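Local coordinates for protein eukaryotic peptide chain release factor GTP-binding subunit (Schizosaccharomyces pombe, PDB 1R5B) that is a GTP-binding translation release factor, eRF3, built from a P-loop G domain of the elongation factor Tu family followed by beta domains, at residues H360-E373 against T455-D467. Residues are numbered along the deposited sequence; the frame is centred on the assembly and turned at random.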
loop_
_atom_site.group_PDB
_atom_site.type_symbol
_atom_site.label_atom_id
_atom_site.label_comp_id
_atom_site.label_asym_id
_atom_site.label_seq_id
_atom_site.Cartn_x
_atom_site.Cartn_y
_atom_site.Cartn_z
ATOM N N HIS A 360 -13.464 -10.367 -6.786
ATOM C CA HIS A 360 -14.197 -11.591 -6.495
ATOM C C HIS A 360 -15.368 -11.349 -5.560
ATOM O O HIS A 360 -15.376 -10.395 -4.809
ATOM C CB HIS A 360 -13.273 -12.638 -5.887
ATOM C CG HIS A 360 -12.269 -13.168 -6.848
ATOM N ND1 HIS A 360 -12.356 -14.433 -7.391
ATOM C CD2 HIS A 360 -11.162 -12.597 -7.384
ATOM C CE1 HIS A 360 -11.337 -14.623 -8.211
ATOM N NE2 HIS A 360 -10.598 -13.526 -8.224
ATOM N N ALA A 361 -16.355 -12.223 -5.650
ATOM C CA ALA A 361 -17.478 -12.237 -4.744
ATOM C C ALA A 361 -17.869 -13.685 -4.563
ATOM O O ALA A 361 -17.812 -14.472 -5.507
ATOM C CB ALA A 361 -18.619 -11.466 -5.308
ATOM N N THR A 362 -18.249 -14.040 -3.345
ATOM C CA THR A 362 -18.516 -15.432 -3.024
ATOM C C THR A 362 -19.393 -15.546 -1.798
ATOM O O THR A 362 -19.629 -14.563 -1.110
ATOM C CB THR A 362 -17.174 -16.174 -2.812
ATOM O OG1 THR A 362 -17.371 -17.588 -2.813
ATOM C CG2 THR A 362 -16.594 -15.884 -1.438
ATOM N N THR A 363 -19.883 -16.756 -1.553
ATOM C CA THR A 363 -20.569 -17.079 -0.310
ATOM C C THR A 363 -19.752 -18.051 0.539
ATOM O O THR A 363 -20.191 -18.447 1.610
ATOM C CB THR A 363 -21.961 -17.698 -0.599
ATOM O OG1 THR A 363 -21.840 -18.744 -1.572
ATOM C CG2 THR A 363 -22.889 -16.691 -1.250
ATOM N N ARG A 364 -18.570 -18.443 0.065
ATOM C CA ARG A 364 -17.783 -19.489 0.727
ATOM C C ARG A 364 -16.290 -19.169 0.769
ATOM O O ARG A 364 -15.671 -18.961 -0.268
ATOM C CB ARG A 364 -18.009 -20.834 0.027
ATOM C CG ARG A 364 -19.432 -21.330 0.141
ATOM C CD ARG A 364 -19.652 -22.749 -0.350
ATOM N NE ARG A 364 -21.069 -23.019 -0.586
ATOM C CZ ARG A 364 -21.745 -22.698 -1.695
ATOM N NH1 ARG A 364 -21.145 -22.083 -2.708
ATOM N NH2 ARG A 364 -23.039 -23.010 -1.798
ATOM N N PHE A 365 -15.722 -19.156 1.974
ATOM C CA PHE A 365 -14.311 -18.817 2.166
ATOM C C PHE A 365 -13.738 -19.246 3.515
ATOM O O PHE A 365 -14.465 -19.414 4.489
ATOM C CB PHE A 365 -14.123 -17.309 2.039
ATOM C CG PHE A 365 -14.844 -16.510 3.087
ATOM C CD1 PHE A 365 -16.170 -16.192 2.925
ATOM C CD2 PHE A 365 -14.186 -16.054 4.219
ATOM C CE1 PHE A 365 -16.834 -15.445 3.862
ATOM C CE2 PHE A 365 -14.857 -15.307 5.164
ATOM C CZ PHE A 365 -16.187 -15.004 4.973
ATOM N N ILE A 366 -12.413 -19.360 3.567
ATOM C CA ILE A 366 -11.686 -19.707 4.791
ATOM C C ILE A 366 -11.186 -18.428 5.476
ATOM O O ILE A 366 -10.859 -17.461 4.796
ATOM C CB ILE A 366 -10.525 -20.656 4.441
ATOM C CG1 ILE A 366 -11.049 -21.828 3.590
ATOM C CG2 ILE A 366 -9.854 -21.162 5.713
ATOM C CD1 ILE A 366 -10.016 -22.887 3.257
ATOM N N ALA A 367 -11.128 -18.424 6.811
ATOM C CA ALA A 367 -10.846 -17.195 7.578
ATOM C C ALA A 367 -10.262 -17.407 8.992
ATOM O O ALA A 367 -10.872 -18.091 9.830
ATOM C CB ALA A 367 -12.111 -16.359 7.679
ATOM N N GLN A 368 -9.091 -16.801 9.240
ATOM C CA GLN A 368 -8.487 -16.746 10.566
ATOM C C GLN A 368 -9.191 -15.701 11.413
ATOM O O GLN A 368 -9.468 -14.613 10.924
ATOM C CB GLN A 368 -7.015 -16.345 10.478
ATOM C CG GLN A 368 -6.069 -17.383 9.879
ATOM C CD GLN A 368 -4.603 -17.092 10.201
ATOM O OE1 GLN A 368 -3.707 -17.527 9.474
ATOM N NE2 GLN A 368 -4.360 -16.359 11.286
ATOM N N ILE A 369 -9.412 -16.003 12.693
ATOM C CA ILE A 369 -10.255 -15.166 13.555
ATOM C C ILE A 369 -9.763 -15.089 15.003
ATOM O O ILE A 369 -8.844 -15.804 15.403
ATOM C CB ILE A 369 -11.728 -15.675 13.510
ATOM C CG1 ILE A 369 -12.735 -14.518 13.472
ATOM C CG2 ILE A 369 -12.041 -16.598 14.684
ATOM C CD1 ILE A 369 -14.083 -14.905 12.837
ATOM N N ALA A 370 -10.394 -14.218 15.783
ATOM C CA ALA A 370 -9.984 -13.982 17.154
ATOM C C ALA A 370 -11.158 -13.466 17.980
ATOM O O ALA A 370 -11.585 -12.326 17.804
ATOM C CB ALA A 370 -8.828 -12.992 17.195
ATOM N N ILE A 371 -11.660 -14.311 18.883
ATOM C CA ILE A 371 -12.806 -13.981 19.720
ATOM C C ILE A 371 -12.364 -12.978 20.781
ATOM O O ILE A 371 -11.229 -13.045 21.253
ATOM C CB ILE A 371 -13.372 -15.272 20.363
ATOM C CG1 ILE A 371 -14.062 -16.128 19.292
ATOM C CG2 ILE A 371 -14.344 -14.952 21.517
ATOM C CD1 ILE A 371 -13.111 -16.900 18.381
ATOM N N LEU A 372 -13.270 -12.077 21.175
ATOM C CA LEU A 372 -12.915 -10.894 21.973
ATOM C C LEU A 372 -13.549 -10.783 23.379
ATOM O O LEU A 372 -12.870 -10.310 24.295
ATOM C CB LEU A 372 -13.199 -9.607 21.169
ATOM C CG LEU A 372 -11.997 -8.975 20.446
ATOM C CD1 LEU A 372 -12.439 -8.075 19.300
ATOM C CD2 LEU A 372 -11.115 -8.203 21.426
ATOM N N GLU A 373 -14.812 -11.193 23.573
ATOM C CA GLU A 373 -15.484 -10.907 24.864
ATOM C C GLU A 373 -16.612 -11.831 25.402
ATOM O O GLU A 373 -16.394 -12.527 26.403
ATOM C CB GLU A 373 -15.981 -9.449 24.881
ATOM C CG GLU A 373 -16.605 -8.962 23.577
ATOM C CD GLU A 373 -17.816 -8.069 23.796
ATOM O OE1 GLU A 373 -18.736 -8.105 22.949
ATOM O OE2 GLU A 373 -17.850 -7.330 24.812
ATOM N N THR A 455 -21.744 -4.683 20.462
ATOM C CA THR A 455 -20.421 -4.091 20.679
ATOM C C THR A 455 -19.263 -5.082 20.452
ATOM O O THR A 455 -18.615 -5.509 21.409
ATOM C CB THR A 455 -20.370 -3.471 22.129
ATOM O OG1 THR A 455 -19.044 -3.538 22.672
ATOM C CG2 THR A 455 -21.218 -4.274 23.129
ATOM N N THR A 456 -19.023 -5.443 19.190
ATOM C CA THR A 456 -17.887 -6.293 18.784
ATOM C C THR A 456 -17.970 -7.748 19.283
ATOM O O THR A 456 -18.843 -8.084 20.075
ATOM C CB THR A 456 -16.520 -5.615 19.167
ATOM O OG1 THR A 456 -15.538 -5.896 18.161
ATOM C CG2 THR A 456 -15.891 -6.188 20.464
ATOM N N VAL A 457 -17.080 -8.602 18.776
ATOM C CA VAL A 457 -16.937 -9.989 19.245
ATOM C C VAL A 457 -15.758 -10.749 18.637
ATOM O O VAL A 457 -15.220 -11.642 19.267
ATOM C CB VAL A 457 -18.209 -10.870 19.026
ATOM C CG1 VAL A 457 -19.108 -10.886 20.292
ATOM C CG2 VAL A 457 -18.975 -10.470 17.776
ATOM N N ALA A 458 -15.377 -10.439 17.405
ATOM C CA ALA A 458 -14.176 -11.046 16.832
ATOM C C ALA A 458 -13.494 -10.167 15.782
ATOM O O ALA A 458 -13.963 -9.072 15.470
ATOM C CB ALA A 458 -14.502 -12.426 16.256
ATOM N N VAL A 459 -12.364 -10.651 15.268
ATOM C CA VAL A 459 -11.664 -10.021 14.148
ATOM C C VAL A 459 -10.958 -11.099 13.344
ATOM O O VAL A 459 -10.490 -12.093 13.899
ATOM C CB VAL A 459 -10.617 -8.958 14.597
ATOM C CG1 VAL A 459 -11.287 -7.623 14.920
ATOM C CG2 VAL A 459 -9.783 -9.449 15.777
ATOM N N GLY A 460 -10.867 -10.892 12.037
ATOM C CA GLY A 460 -10.316 -11.907 11.165
ATOM C C GLY A 460 -9.950 -11.439 9.776
ATOM O O GLY A 460 -10.346 -10.362 9.344
ATOM N N LYS A 461 -9.168 -12.268 9.093
ATOM C CA LYS A 461 -8.810 -12.057 7.704
ATOM C C LYS A 461 -9.162 -13.290 6.887
ATOM O O LYS A 461 -9.168 -14.388 7.429
ATOM C CB LYS A 461 -7.317 -11.760 7.584
ATOM C CG LYS A 461 -6.383 -12.902 7.978
ATOM C CD LYS A 461 -5.153 -12.382 8.722
ATOM C CE LYS A 461 -4.352 -13.503 9.383
ATOM N NZ LYS A 461 -2.884 -13.330 9.177
ATOM N N VAL A 462 -9.431 -13.112 5.590
ATOM C CA VAL A 462 -9.793 -14.235 4.722
ATOM C C VAL A 462 -8.534 -14.759 4.055
ATOM O O VAL A 462 -7.686 -13.971 3.684
ATOM C CB VAL A 462 -10.924 -13.886 3.664
ATOM C CG1 VAL A 462 -11.369 -12.434 3.734
ATOM C CG2 VAL A 462 -10.528 -14.281 2.235
ATOM N N VAL A 463 -8.413 -16.083 3.919
ATOM C CA VAL A 463 -7.193 -16.722 3.401
ATOM C C VAL A 463 -7.391 -17.506 2.112
ATOM O O VAL A 463 -6.417 -17.862 1.441
ATOM C CB VAL A 463 -6.527 -17.652 4.475
ATOM C CG1 VAL A 463 -7.456 -18.774 4.906
ATOM C CG2 VAL A 463 -5.183 -18.211 3.988
ATOM N N LYS A 464 -8.640 -17.805 1.775
ATOM C CA LYS A 464 -8.938 -18.465 0.503
ATOM C C LYS A 464 -10.382 -18.219 0.073
ATOM O O LYS A 464 -11.292 -18.237 0.900
ATOM C CB LYS A 464 -8.658 -19.972 0.592
ATOM C CG LYS A 464 -8.935 -20.740 -0.712
ATOM C CD LYS A 464 -8.088 -22.014 -0.865
ATOM C CE LYS A 464 -8.948 -23.259 -1.105
ATOM N NZ LYS A 464 -8.322 -24.247 -2.042
ATOM N N ILE A 465 -10.570 -17.973 -1.223
ATOM C CA ILE A 465 -11.901 -17.823 -1.818
ATOM C C ILE A 465 -12.311 -19.170 -2.383
ATOM O O ILE A 465 -11.469 -19.901 -2.890
ATOM C CB ILE A 465 -11.871 -16.797 -2.973
ATOM C CG1 ILE A 465 -11.282 -15.454 -2.514
ATOM C CG2 ILE A 465 -13.272 -16.625 -3.599
ATOM C CD1 ILE A 465 -12.128 -14.717 -1.514
ATOM N N LEU A 466 -13.600 -19.485 -2.326
ATOM C CA LEU A 466 -14.115 -20.726 -2.913
ATOM C C LEU A 466 -15.247 -20.446 -3.911
ATOM O O LEU A 466 -16.127 -19.631 -3.638
ATOM C CB LEU A 466 -14.580 -21.698 -1.823
ATOM C CG LEU A 466 -13.441 -22.259 -0.957
ATOM C CD1 LEU A 466 -13.959 -22.864 0.358
ATOM C CD2 LEU A 466 -12.612 -23.280 -1.744
ATOM N N ASP A 467 -15.187 -21.122 -5.067
ATOM C CA ASP A 467 -16.182 -21.038 -6.152
ATOM C C ASP A 467 -16.787 -19.636 -6.405
ATOM O O ASP A 467 -16.161 -18.566 -6.346
ATOM C CB ASP A 467 -17.285 -22.074 -5.913
ATOM C CG ASP A 467 -17.912 -21.955 -4.533
ATOM O OD1 ASP A 467 -18.546 -20.914 -4.249
ATOM O OD2 ASP A 467 -17.809 -22.848 -3.660
ATOM O OXT ASP A 467 -17.971 -19.461 -6.703
HETATM O O HOH W 1 -20.408 -18.657 -4.516
#
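T362 holds the chain just before its C-terminus: its OG1 donates to L466 O at 2.5 Å, a short bond arriving nearly in line with the carbonyl. With chi1 at -166°, OG1 lies anti to the T362 backbone N and beside the carbonyl carbon, where it also accepts from R364 N in an ST turn, just as the chain rounds the corner at T363. R364 then runs out extended to a salt bridge with D467, NH1 to OD1 3.2 Å; the carboxylate oxygen sits at the guanidinium edge, the two planes are 72° apart, and the hydrogen bond within the pair is weak. A water bound to the same OD1 also reaches T363 OG1.

Further along, the backbones pair antiparallel. I366 N donates a hydrogen bond to K464 O at 3.1 Å, while V463 N donates one to I366 O at 2.9 Å; between I366 and A367 the register slips by one residue, a beta bulge that includes V463. There I366 CG2 packs on V463 CG1, 3.5 Å away. Q368 and K461 lie side by side, NE2 to CE 3.4 Å, the lysine NZ being hydrogen-bonded to M38 O. On the other face, F365 CD2 meets V462 CB at 4.0 Å, the two side chains crossing at about a right angle, and A367 and I369 pack against strand 447-451. These are neighbouring central strands of the antiparallel sheet in the eEF1A-like C-terminal beta domain.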